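Local coordinates for dehydrogenase (Thermotoga maritima, PDB 3EZY), which catalyses the NAD(+)-dependent oxidation of myo-inositol to scyllo-inosose and probably serves in a myo-inositol degradation pathway, at residues I28-S33 with I60-V65; I117-F122 with P302-E307; F193-V198 with K321-K326; A233-D238 with S271-F276. All coordinates share one frame; numbering follows the deposited sequence.

Interaction 1. Residues I28-S33 with I60-V65; sequences ILYAIS and IEDPNV
The same asparagine that lays its CB over the face of the Tyr30 ring also reaches round to bond the phenol: Asn64 CB sits 3.8 Å from the ring centroid, a CH-pi contact, while Asn64 ND2 donates to Tyr30 OH at 2.6 Å. This bond is bent, 141° at the hydrogen, and the hydroxyl lies somewhat out of the amide plane. The setting is the Rossmann domain, where Tyr30 belongs to parallel strand 27-33 and its partners form the loop that leaves helix 56-61 on the way to strand 67-70. Tyr30 holds CG anti to its own backbone N (chi1 171°), which sends the ring across to that loop. Asp62 OD2 meets the ring in plane at its edge, 3.3 Å from Tyr30 CE2, and is itself hydrogen-bonded to Tyr53 OH. Val65 CG2 packs beside Tyr30 CD2 and, more distantly, Ala31 CB. A leucine in place of Tyr30 has no hydroxyl for Asn64 ND2, and the amide would probably be freer to turn. The loop has its own brace: a type I turn from Asp62 to Val65 overlaps an Asx turn, in which Asn64 N donates to Asp62 OD1 at 2.8 Å.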
loop_
_atom_site.group_PDB
_atom_site.type_symbol
_atom_site.label_atom_id
_atom_site.label_comp_id
_atom_site.label_asym_id
_atom_site.label_seq_id
_atom_site.Cartn_x
_atom_site.Cartn_y
_atom_site.Cartn_z
ATOM N N ILE A 28 34.492 23.398 -5.835
ATOM C CA ILE A 28 35.321 22.731 -4.833
ATOM C C ILE A 28 35.277 23.378 -3.478
ATOM O O ILE A 28 35.109 24.587 -3.350
ATOM C CB ILE A 28 36.827 22.548 -5.197
ATOM C CG1 ILE A 28 37.568 23.891 -5.259
ATOM C CG2 ILE A 28 37.033 21.658 -6.444
ATOM C CD1 ILE A 28 38.978 23.767 -4.766
ATOM N N LEU A 29 35.474 22.543 -2.478
ATOM C CA LEU A 29 35.634 23.004 -1.110
ATOM C C LEU A 29 37.044 23.574 -0.952
ATOM O O LEU A 29 38.000 22.820 -0.873
ATOM C CB LEU A 29 35.472 21.843 -0.145
ATOM C CG LEU A 29 35.590 22.202 1.343
ATOM C CD1 LEU A 29 34.520 23.225 1.776
ATOM C CD2 LEU A 29 35.428 20.938 2.116
ATOM N N TYR A 30 37.150 24.899 -0.892
ATOM C CA TYR A 30 38.449 25.555 -0.832
ATOM C C TYR A 30 38.809 25.953 0.584
ATOM O O TYR A 30 39.988 25.928 0.950
ATOM C CB TYR A 30 38.479 26.788 -1.740
ATOM C CG TYR A 30 39.710 27.646 -1.573
ATOM C CD1 TYR A 30 40.886 27.331 -2.229
ATOM C CD2 TYR A 30 39.700 28.766 -0.762
ATOM C CE1 TYR A 30 42.018 28.102 -2.084
ATOM C CE2 TYR A 30 40.825 29.541 -0.606
ATOM C CZ TYR A 30 41.979 29.206 -1.277
ATOM O OH TYR A 30 43.116 29.987 -1.140
ATOM N N ALA A 31 37.816 26.383 1.357
ATOM C CA ALA A 31 38.073 26.875 2.718
ATOM C C ALA A 31 36.984 26.474 3.687
ATOM O O ALA A 31 35.816 26.392 3.329
ATOM C CB ALA A 31 38.232 28.408 2.731
ATOM N N ILE A 32 37.378 26.256 4.933
ATOM C CA ILE A 32 36.421 26.024 5.988
ATOM C C ILE A 32 36.731 26.937 7.160
ATOM O O ILE A 32 37.871 27.415 7.320
ATOM C CB ILE A 32 36.427 24.533 6.460
ATOM C CG1 ILE A 32 37.861 24.065 6.850
ATOM C CG2 ILE A 32 35.765 23.647 5.424
ATOM C CD1 ILE A 32 37.896 22.696 7.509
ATOM N N SER A 33 35.724 27.195 7.980
ATOM C CA SER A 33 35.930 28.022 9.146
ATOM C C SER A 33 35.018 27.484 10.228
ATOM O O SER A 33 33.891 27.064 9.942
ATOM C CB SER A 33 35.598 29.497 8.869
ATOM O OG SER A 33 35.623 30.267 10.062
ATOM N N ILE A 60 35.709 34.949 4.344
ATOM C CA ILE A 60 34.949 35.779 3.422
ATOM C C ILE A 60 35.832 36.707 2.570
ATOM O O ILE A 60 35.535 36.950 1.400
ATOM C CB ILE A 60 33.912 36.598 4.215
ATOM C CG1 ILE A 60 32.818 35.645 4.734
ATOM C CG2 ILE A 60 33.378 37.770 3.379
ATOM C CD1 ILE A 60 32.066 36.166 5.920
ATOM N N GLU A 61 36.907 37.228 3.155
ATOM C CA GLU A 61 37.799 38.187 2.452
ATOM C C GLU A 61 38.854 37.487 1.587
ATOM O O GLU A 61 39.483 38.107 0.732
ATOM C CB GLU A 61 38.429 39.164 3.468
ATOM C CG GLU A 61 37.400 40.123 4.122
ATOM C CD GLU A 61 37.852 40.663 5.480
ATOM O OE1 GLU A 61 39.074 40.782 5.708
ATOM O OE2 GLU A 61 36.995 40.979 6.330
ATOM N N ASP A 62 39.027 36.177 1.781
ATOM C CA ASP A 62 39.935 35.411 0.924
ATOM C C ASP A 62 39.572 35.564 -0.548
ATOM O O ASP A 62 38.461 35.210 -0.940
ATOM C CB ASP A 62 39.861 33.933 1.314
ATOM C CG ASP A 62 40.954 33.089 0.653
ATOM O OD1 ASP A 62 41.286 33.324 -0.529
ATOM O OD2 ASP A 62 41.476 32.174 1.324
ATOM N N PRO A 63 40.512 36.075 -1.392
ATOM C CA PRO A 63 40.132 36.365 -2.763
ATOM C C PRO A 63 39.890 35.146 -3.586
ATOM O O PRO A 63 39.321 35.261 -4.643
ATOM C CB PRO A 63 41.345 37.137 -3.322
ATOM C CG PRO A 63 42.472 36.760 -2.412
ATOM C CD PRO A 63 41.821 36.675 -1.069
ATOM N N ASN A 64 40.311 33.979 -3.125
ATOM C CA ASN A 64 40.109 32.779 -3.894
ATOM C C ASN A 64 38.663 32.289 -3.701
ATOM O O ASN A 64 38.164 31.499 -4.487
ATOM C CB ASN A 64 41.095 31.684 -3.428
ATOM C CG ASN A 64 42.525 31.959 -3.863
ATOM O OD1 ASN A 64 42.747 32.350 -4.993
ATOM N ND2 ASN A 64 43.486 31.743 -2.977
ATOM N N VAL A 65 38.018 32.739 -2.632
ATOM C CA VAL A 65 36.639 32.283 -2.312
ATOM C C VAL A 65 35.568 32.981 -3.164
ATOM O O VAL A 65 35.410 34.175 -3.083
ATOM C CB VAL A 65 36.316 32.497 -0.806
ATOM C CG1 VAL A 65 34.804 32.225 -0.509
ATOM C CG2 VAL A 65 37.212 31.612 0.082
#

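Interaction 2. Residues I117-F122 with P302-E307; sequences ILFTGF and PAVSGE
Thr120 OG1 donates to the backbone carbonyl Ser305 O at 2.8 Å, while Thr120 N donates to the preceding carbonyl, Val304 O, at 3.0 Å, so a single threonine binds two successive carbonyls of the facing loop. In both bonds the donor stands above the carbonyl plane. Thr120 OG1 is placed for this by a first torsion of -65°, which sets it beside its own backbone N. Val304 O also takes a CA-H...O contact from Phe119 CA, 3.2 Å away, and lies over one face of the Phe119 ring near its rim.

Strand 118-121 is an outermost strand of the parallel Rossmann sheet within this chain, bonded to strand 90-94 on its inner side; the loop 302-305 runs against it and leads into helix 306-325. Ser305 is the N-cap of that helix, its side chain capping a backbone N in the first turn. Gly306 comes close to the Leu118 side chain, where a CB would clash with Leu118 CD2.

Apolar groups fill in around the two bonds. Pro302 CB packs on Ile117 CG2 at 3.7 Å and on Phe119 CD1, the proline sliding past both side chains in the opposite direction. Ala303 CB touches Phe119 CE1, and Val304 CB approaches Phe119 CE2 at 4.0 Å. Val304 CG1 reaches Phe122 CD2 at 3.9 Å, the two side chains crossing at about a right angle. Phe122 packs in turn on Ile175 and His176 of helix 174-185.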
loop_
_atom_site.group_PDB
_atom_site.type_symbol
_atom_site.label_atom_id
_atom_site.label_comp_id
_atom_site.label_asym_id
_atom_site.label_seq_id
_atom_site.Cartn_x
_atom_site.Cartn_y
_atom_site.Cartn_z
ATOM N N ILE A 117 24.039 37.125 -5.005
ATOM C CA ILE A 117 22.963 36.202 -4.630
ATOM C C ILE A 117 22.867 36.035 -3.123
ATOM O O ILE A 117 23.878 35.882 -2.444
ATOM C CB ILE A 117 23.251 34.808 -5.261
ATOM C CG1 ILE A 117 23.128 34.884 -6.767
ATOM C CG2 ILE A 117 22.342 33.739 -4.759
ATOM C CD1 ILE A 117 23.651 33.610 -7.430
ATOM N N LEU A 118 21.634 36.051 -2.627
ATOM C CA LEU A 118 21.296 35.596 -1.285
ATOM C C LEU A 118 20.319 34.413 -1.429
ATOM O O LEU A 118 19.193 34.589 -1.866
ATOM C CB LEU A 118 20.665 36.706 -0.433
ATOM C CG LEU A 118 20.155 36.262 0.963
ATOM C CD1 LEU A 118 21.251 35.493 1.731
ATOM C CD2 LEU A 118 19.664 37.467 1.794
ATOM N N PHE A 119 20.781 33.220 -1.096
ATOM C CA PHE A 119 19.999 31.973 -1.256
ATOM C C PHE A 119 19.666 31.476 0.156
ATOM O O PHE A 119 20.556 31.316 0.971
ATOM C CB PHE A 119 20.886 30.936 -1.965
ATOM C CG PHE A 119 20.159 29.666 -2.425
ATOM C CD1 PHE A 119 20.063 29.373 -3.782
ATOM C CD2 PHE A 119 19.608 28.785 -1.506
ATOM C CE1 PHE A 119 19.439 28.211 -4.239
ATOM C CE2 PHE A 119 18.954 27.617 -1.952
ATOM C CZ PHE A 119 18.876 27.350 -3.326
ATOM N N THR A 120 18.390 31.245 0.440
ATOM C CA THR A 120 17.955 30.820 1.745
ATOM C C THR A 120 17.877 29.306 1.752
ATOM O O THR A 120 17.322 28.713 0.830
ATOM C CB THR A 120 16.552 31.358 2.073
ATOM O OG1 THR A 120 16.619 32.782 2.165
ATOM C CG2 THR A 120 16.059 30.816 3.444
ATOM N N GLY A 121 18.420 28.683 2.798
ATOM C CA GLY A 121 18.561 27.238 2.833
ATOM C C GLY A 121 17.290 26.490 3.238
ATOM O O GLY A 121 17.299 25.784 4.262
ATOM N N PHE A 122 16.204 26.630 2.463
ATOM C CA PHE A 122 15.016 25.763 2.670
ATOM C C PHE A 122 15.195 24.459 1.893
ATOM O O PHE A 122 14.753 24.332 0.758
ATOM C CB PHE A 122 13.734 26.498 2.306
ATOM C CG PHE A 122 13.350 27.540 3.327
ATOM C CD1 PHE A 122 13.368 27.232 4.693
ATOM C CD2 PHE A 122 12.954 28.802 2.935
ATOM C CE1 PHE A 122 12.998 28.173 5.632
ATOM C CE2 PHE A 122 12.536 29.744 3.857
ATOM C CZ PHE A 122 12.597 29.452 5.218
ATOM N N PRO A 302 18.504 33.566 -7.133
ATOM C CA PRO A 302 18.562 32.291 -6.397
ATOM C C PRO A 302 17.213 31.511 -6.465
ATOM O O PRO A 302 16.153 32.137 -6.467
ATOM C CB PRO A 302 18.796 32.727 -4.964
ATOM C CG PRO A 302 18.275 34.212 -4.902
ATOM C CD PRO A 302 18.451 34.762 -6.269
ATOM N N ALA A 303 17.253 30.177 -6.462
ATOM C CA ALA A 303 16.010 29.393 -6.487
ATOM C C ALA A 303 15.158 29.647 -5.249
ATOM O O ALA A 303 13.913 29.626 -5.295
ATOM C CB ALA A 303 16.325 27.875 -6.609
ATOM N N VAL A 304 15.825 29.843 -4.115
ATOM C CA VAL A 304 15.139 30.208 -2.896
ATOM C C VAL A 304 15.776 31.515 -2.425
ATOM O O VAL A 304 16.973 31.558 -2.142
ATOM C CB VAL A 304 15.319 29.163 -1.787
ATOM C CG1 VAL A 304 14.466 29.556 -0.562
ATOM C CG2 VAL A 304 15.011 27.728 -2.293
ATOM N N SER A 305 14.986 32.570 -2.316
ATOM C CA SER A 305 15.573 33.919 -2.173
ATOM C C SER A 305 15.500 34.447 -0.739
ATOM O O SER A 305 14.996 33.764 0.174
ATOM C CB SER A 305 14.867 34.893 -3.108
ATOM O OG SER A 305 13.550 35.077 -2.615
ATOM N N GLY A 306 16.029 35.654 -0.528
ATOM C CA GLY A 306 15.988 36.217 0.801
ATOM C C GLY A 306 14.574 36.523 1.206
ATOM O O GLY A 306 14.178 36.368 2.363
ATOM N N GLU A 307 13.815 36.982 0.231
ATOM C CA GLU A 307 12.405 37.268 0.396
ATOM C C GLU A 307 11.594 36.025 0.843
ATOM O O GLU A 307 10.694 36.146 1.668
ATOM C CB GLU A 307 11.865 37.857 -0.920
ATOM C CG GLU A 307 12.366 39.304 -1.206
ATOM C CD GLU A 307 13.823 39.427 -1.824
ATOM O OE1 GLU A 307 14.230 40.594 -2.031
ATOM O OE2 GLU A 307 14.554 38.426 -2.127
#

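Interaction 3. Residues F193-V198 with K321-K326; sequences FADGSV and KSLEEK
Ser322 OG and the CG atoms of Asp195 and Leu323 all stand opposite their own backbone nitrogens; in Ser322 (chi1 170°) this turns the hydroxyl off the helix and toward the strand, and in the other two it brings a carboxylate and a methyl group together one step further along. Ser322 OG accepts from Ala194 N at 2.8 Å, with 154° at the hydrogen, and is also hydrogen-bonded to Arg327 O, so one hydroxyl ties the strand to the chain just beyond the helix. Ser322 OG also lies 3.6 Å from Phe193 CD1.

Leu323 crosses the Asp195 side chain at about a right angle: Leu323 CD1 is 3.5 Å from Asp195 OD1 and 3.6 Å from Gly196 N. Asp195 OD1 also accepts from Gly196 N at 2.7 Å, a bond that steadies the carboxylate.

Here the last turn of helix 306-325 crosses strand 189-197, part of the mixed sheet of the C-terminal domain in this Gfo/Idh/MocA enzyme; the axes of 321-325 and 193-197 approach to 6.4 Å at 69°. Lys326, the first residue beyond the helix, has positive phi, and its bent chain carries NZ back to Asp195 OD1 in a long salt bridge of 3.9 Å. The edge of the Phe193 ring, at CE1, meets Lys326 C. Asp195 OD2 has a firmer mate in Arg218 of the second subunit, and the Phe193 ring stacks on Phe193 of that subunit.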
loop_
_atom_site.group_PDB
_atom_site.type_symbol
_atom_site.label_atom_id
_atom_site.label_comp_id
_atom_site.label_asym_id
_atom_site.label_seq_id
_atom_site.Cartn_x
_atom_site.Cartn_y
_atom_site.Cartn_z
ATOM N N PHE A 193 -4.071 31.091 11.933
ATOM C CA PHE A 193 -4.477 30.800 13.304
ATOM C C PHE A 193 -3.646 29.642 13.846
ATOM O O PHE A 193 -3.478 28.634 13.150
ATOM C CB PHE A 193 -5.938 30.376 13.371
ATOM C CG PHE A 193 -6.333 29.858 14.725
ATOM C CD1 PHE A 193 -6.716 30.727 15.707
ATOM C CD2 PHE A 193 -6.248 28.501 15.024
ATOM C CE1 PHE A 193 -7.052 30.287 16.946
ATOM C CE2 PHE A 193 -6.593 28.022 16.272
ATOM C CZ PHE A 193 -6.984 28.916 17.257
ATOM N N ALA A 194 -3.160 29.749 15.071
ATOM C CA ALA A 194 -2.296 28.725 15.591
ATOM C C ALA A 194 -2.699 28.352 16.996
ATOM O O ALA A 194 -3.130 29.215 17.763
ATOM C CB ALA A 194 -0.799 29.206 15.554
ATOM N N ASP A 195 -2.598 27.062 17.346
ATOM C CA ASP A 195 -2.637 26.676 18.759
ATOM C C ASP A 195 -1.506 25.677 19.031
ATOM O O ASP A 195 -0.944 25.115 18.095
ATOM C CB ASP A 195 -4.015 26.131 19.187
ATOM C CG ASP A 195 -4.264 26.266 20.711
ATOM O OD1 ASP A 195 -3.329 26.559 21.524
ATOM O OD2 ASP A 195 -5.391 26.001 21.118
ATOM N N GLY A 196 -1.160 25.458 20.295
ATOM C CA GLY A 196 -0.038 24.573 20.606
ATOM C C GLY A 196 -0.230 24.146 22.048
ATOM O O GLY A 196 -0.890 24.860 22.783
ATOM N N SER A 197 0.340 22.990 22.425
ATOM C CA SER A 197 0.263 22.431 23.772
ATOM C C SER A 197 1.585 21.809 24.163
ATOM O O SER A 197 2.476 21.637 23.331
ATOM C CB SER A 197 -0.808 21.326 23.827
ATOM O OG SER A 197 -2.114 21.828 23.588
ATOM N N VAL A 198 1.734 21.484 25.444
ATOM C CA VAL A 198 2.932 20.823 25.910
ATOM C C VAL A 198 2.561 19.389 26.287
ATOM O O VAL A 198 1.932 19.128 27.326
ATOM C CB VAL A 198 3.558 21.536 27.109
ATOM C CG1 VAL A 198 2.690 21.338 28.325
ATOM C CG2 VAL A 198 4.972 20.988 27.365
ATOM N N LYS A 321 1.846 35.342 17.528
ATOM C CA LYS A 321 0.789 36.283 17.993
ATOM C C LYS A 321 -0.611 35.624 18.075
ATOM O O LYS A 321 -1.308 35.757 19.064
ATOM C CB LYS A 321 0.754 37.514 17.106
ATOM C CG LYS A 321 -0.188 38.693 17.555
ATOM C CD LYS A 321 -0.287 39.651 16.331
ATOM C CE LYS A 321 -0.742 41.053 16.657
ATOM N NZ LYS A 321 -0.333 41.392 18.047
ATOM N N SER A 322 -0.992 34.852 17.067
ATOM C CA SER A 322 -2.245 34.081 17.122
ATOM C C SER A 322 -2.323 33.158 18.333
ATOM O O SER A 322 -3.350 33.034 19.000
ATOM C CB SER A 322 -2.419 33.265 15.850
ATOM O OG SER A 322 -3.505 32.359 16.009
ATOM N N LEU A 323 -1.225 32.495 18.635
ATOM C CA LEU A 323 -1.234 31.559 19.735
ATOM C C LEU A 323 -1.558 32.286 21.036
ATOM O O LEU A 323 -2.372 31.826 21.856
ATOM C CB LEU A 323 0.127 30.843 19.825
ATOM C CG LEU A 323 0.343 30.008 21.092
ATOM C CD1 LEU A 323 -0.712 28.900 21.231
ATOM C CD2 LEU A 323 1.757 29.396 21.124
ATOM N N GLU A 324 -0.883 33.407 21.251
ATOM C CA GLU A 324 -1.111 34.164 22.476
ATOM C C GLU A 324 -2.492 34.830 22.492
ATOM O O GLU A 324 -3.117 34.843 23.518
ATOM C CB GLU A 324 -0.020 35.209 22.697
ATOM C CG GLU A 324 -0.105 36.394 21.738
ATOM C CD GLU A 324 0.097 37.734 22.456
ATOM O OE1 GLU A 324 -0.324 37.825 23.650
ATOM O OE2 GLU A 324 0.639 38.690 21.817
ATOM N N GLU A 325 -2.974 35.355 21.366
ATOM C CA GLU A 325 -4.254 36.076 21.369
ATOM C C GLU A 325 -5.477 35.212 21.061
ATOM O O GLU A 325 -6.606 35.696 21.118
ATOM C CB GLU A 325 -4.203 37.301 20.453
ATOM C CG GLU A 325 -3.327 38.370 21.078
ATOM C CD GLU A 325 -3.141 39.614 20.237
ATOM O OE1 GLU A 325 -3.861 39.850 19.236
ATOM O OE2 GLU A 325 -2.226 40.378 20.584
ATOM N N LYS A 326 -5.243 33.939 20.765
ATOM C CA LYS A 326 -6.315 32.967 20.444
ATOM C C LYS A 326 -7.260 33.473 19.353
ATOM O O LYS A 326 -8.441 33.334 19.438
ATOM C CB LYS A 326 -7.130 32.570 21.669
ATOM C CG LYS A 326 -6.329 32.306 22.926
ATOM C CD LYS A 326 -5.665 30.988 22.854
ATOM C CE LYS A 326 -5.740 30.189 24.207
ATOM N NZ LYS A 326 -5.333 28.690 24.034
#

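Interaction 4. Residues A233-D238 with S271-F276; sequences AVYGYD and SRYLYF
The Tyr235 ring turns its edge to the face of Tyr273 in an offset T-shaped pair, with planes 83° apart and centroids separated by 5.5 Å. Tyr235 CD1 and Tyr273 CD2 make the closest side-chain approach, 3.7 Å. Tyr235 takes the crowded position between its backbone N and carbonyl carbon (chi1 51°), with its hydroxyl donating to Asp238 OD2 in a very short bond and also bonded to Arg153. Tyr273 OH is bonded to Asp268 of the third subunit, while Tyr237 O meets the Tyr273 ring edge in plane. Without the ring and hydroxyl of Tyr273, as with an alanine here, the edge of Tyr235 would probably face a gap and Asp268 of the third subunit is likely to be left without this mate.

Tyr275 brings its ring alongside the turn, Tyr275 CD1 lying 3.5 Å from Gly236 CA; a side chain at Gly236 would collide with Leu274 O. That carbonyl accepts in its own plane from Tyr237 N at 3.1 Å and meets the edge of the Tyr237 ring. Further out, Tyr237 CE2 comes 3.3 Å from Tyr275 O.

Water 1 links Tyr235 O to Tyr273 N, and water 2 donates to both Tyr237 O and Leu274 O. The two loops thus join by one direct backbone bond, two waters and a cluster of tyrosines: a type I turn from Ala233 to Gly236, before strand 238-245 of the C-terminal domain sheet, packed against the lead-in to helix 277-298 at a subunit interface.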
loop_
_atom_site.group_PDB
_atom_site.type_symbol
_atom_site.label_atom_id
_atom_site.label_comp_id
_atom_site.label_asym_id
_atom_site.label_seq_id
_atom_site.Cartn_x
_atom_site.Cartn_y
_atom_site.Cartn_z
ATOM N N ALA A 233 7.920 12.140 17.321
ATOM C CA ALA A 233 7.194 10.962 16.816
ATOM C C ALA A 233 8.115 9.750 16.992
ATOM O O ALA A 233 9.210 9.708 16.439
ATOM C CB ALA A 233 6.796 11.142 15.355
ATOM N N VAL A 234 7.679 8.760 17.767
ATOM C CA VAL A 234 8.598 7.683 18.131
ATOM C C VAL A 234 8.920 6.774 16.953
ATOM O O VAL A 234 9.911 6.058 16.972
ATOM C CB VAL A 234 8.089 6.859 19.325
ATOM C CG1 VAL A 234 7.908 7.761 20.550
ATOM C CG2 VAL A 234 6.803 6.137 18.953
ATOM N N TYR A 235 8.112 6.847 15.895
ATOM C CA TYR A 235 8.345 6.012 14.731
ATOM C C TYR A 235 9.305 6.610 13.721
ATOM O O TYR A 235 9.566 5.979 12.687
ATOM C CB TYR A 235 7.020 5.597 14.047
ATOM C CG TYR A 235 6.068 6.758 13.756
ATOM C CD1 TYR A 235 6.070 7.378 12.519
ATOM C CD2 TYR A 235 5.166 7.218 14.722
ATOM C CE1 TYR A 235 5.188 8.443 12.219
ATOM C CE2 TYR A 235 4.306 8.296 14.454
ATOM C CZ TYR A 235 4.317 8.894 13.193
ATOM O OH TYR A 235 3.446 9.953 12.936
ATOM N N GLY A 236 9.826 7.808 14.011
ATOM C CA GLY A 236 10.794 8.471 13.146
ATOM C C GLY A 236 10.195 9.696 12.471
ATOM O O GLY A 236 9.114 10.179 12.875
ATOM N N TYR A 237 10.876 10.247 11.473
ATOM C CA TYR A 237 10.301 11.407 10.783
ATOM C C TYR A 237 8.932 11.092 10.223
ATOM O O TYR A 237 8.699 9.995 9.710
ATOM C CB TYR A 237 11.187 11.841 9.647
ATOM C CG TYR A 237 12.482 12.431 10.133
ATOM C CD1 TYR A 237 12.554 13.780 10.502
ATOM C CD2 TYR A 237 13.617 11.653 10.250
ATOM C CE1 TYR A 237 13.782 14.334 10.982
ATOM C CE2 TYR A 237 14.860 12.223 10.690
ATOM C CZ TYR A 237 14.903 13.550 11.072
ATOM O OH TYR A 237 16.091 14.118 11.526
ATOM N N ASP A 238 8.026 12.060 10.315
ATOM C CA ASP A 238 6.752 11.984 9.638
ATOM C C ASP A 238 6.561 13.317 8.982
ATOM O O ASP A 238 6.186 14.284 9.656
ATOM C CB ASP A 238 5.610 11.760 10.630
ATOM C CG ASP A 238 4.325 11.331 9.941
ATOM O OD1 ASP A 238 4.170 11.582 8.727
ATOM O OD2 ASP A 238 3.454 10.753 10.618
ATOM N N SER A 271 8.686 -1.993 6.580
ATOM C CA SER A 271 9.978 -1.554 7.108
ATOM C C SER A 271 9.861 -0.292 7.972
ATOM O O SER A 271 8.906 0.472 7.830
ATOM C CB SER A 271 10.895 -1.268 5.921
ATOM O OG SER A 271 12.191 -0.987 6.362
ATOM N N ARG A 272 10.835 -0.056 8.852
ATOM C CA ARG A 272 10.862 1.171 9.638
ATOM C C ARG A 272 10.923 2.433 8.732
ATOM O O ARG A 272 11.464 2.421 7.634
ATOM C CB ARG A 272 12.082 1.149 10.596
ATOM C CG ARG A 272 13.439 1.256 9.866
ATOM C CD ARG A 272 14.593 1.639 10.838
ATOM N NE ARG A 272 15.888 1.872 10.179
ATOM C CZ ARG A 272 16.344 3.050 9.742
ATOM N NH1 ARG A 272 15.624 4.170 9.848
ATOM N NH2 ARG A 272 17.550 3.109 9.178
ATOM N N TYR A 273 10.393 3.537 9.232
ATOM C CA TYR A 273 10.503 4.845 8.575
ATOM C C TYR A 273 11.924 5.325 8.728
ATOM O O TYR A 273 12.633 4.903 9.659
ATOM C CB TYR A 273 9.580 5.867 9.282
ATOM C CG TYR A 273 8.096 5.680 9.027
ATOM C CD1 TYR A 273 7.548 4.418 8.795
ATOM C CD2 TYR A 273 7.236 6.780 9.025
ATOM C CE1 TYR A 273 6.196 4.272 8.540
ATOM C CE2 TYR A 273 5.907 6.653 8.781
ATOM C CZ TYR A 273 5.370 5.416 8.530
ATOM O OH TYR A 273 4.012 5.321 8.294
ATOM N N LEU A 274 12.344 6.227 7.841
ATOM C CA LEU A 274 13.619 6.913 8.035
ATOM C C LEU A 274 13.620 7.663 9.366
ATOM O O LEU A 274 12.606 8.235 9.803
ATOM C CB LEU A 274 13.913 7.886 6.923
ATOM C CG LEU A 274 13.999 7.234 5.587
ATOM C CD1 LEU A 274 14.376 8.314 4.546
ATOM C CD2 LEU A 274 14.955 6.052 5.604
ATOM N N TYR A 275 14.752 7.590 10.029
ATOM C CA TYR A 275 14.786 7.922 11.420
ATOM C C TYR A 275 15.984 8.827 11.747
ATOM O O TYR A 275 15.879 9.739 12.561
ATOM C CB TYR A 275 14.791 6.627 12.231
ATOM C CG TYR A 275 14.684 6.845 13.692
ATOM C CD1 TYR A 275 13.482 6.649 14.350
ATOM C CD2 TYR A 275 15.794 7.277 14.434
ATOM C CE1 TYR A 275 13.358 6.881 15.711
ATOM C CE2 TYR A 275 15.683 7.510 15.810
ATOM C CZ TYR A 275 14.456 7.297 16.435
ATOM O OH TYR A 275 14.317 7.499 17.797
ATOM N N PHE A 276 17.113 8.607 11.096
ATOM C CA PHE A 276 18.271 9.447 11.380
ATOM C C PHE A 276 18.387 10.621 10.416
ATOM O O PHE A 276 17.858 10.593 9.290
ATOM C CB PHE A 276 19.566 8.622 11.452
ATOM C CG PHE A 276 19.468 7.447 12.379
ATOM C CD1 PHE A 276 19.749 7.591 13.732
ATOM C CD2 PHE A 276 19.033 6.206 11.904
ATOM C CE1 PHE A 276 19.634 6.516 14.591
ATOM C CE2 PHE A 276 18.911 5.123 12.757
ATOM C CZ PHE A 276 19.212 5.281 14.111
HETATM O O HOH W 1 9.219 3.297 11.928
HETATM O O HOH W 2 10.558 8.895 7.641
#

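Interactions 1 and 2 both reach the parallel Rossmann sheet, their centres about 20 Å apart; the first involves strand 27-33, the second an outermost strand, 118-121. Neither touches another chain. Interaction 2 lies deeper, its centre about 11 Å from that of the chain, against about 24 Å for interaction 1, and relies on backbone carbonyls and apolar packing, whereas interaction 1 centres on one tyrosine. Helix 306-325 connects the two domains' contacts: its start takes part in interaction 2 and its end in interaction 3. Interactions 3 and 4 both touch the second subunit, and 4 also the third; there charged groups and aromatic rings have partners across chains. Interaction 4, partly buried, uses bridging waters; the other three are buried.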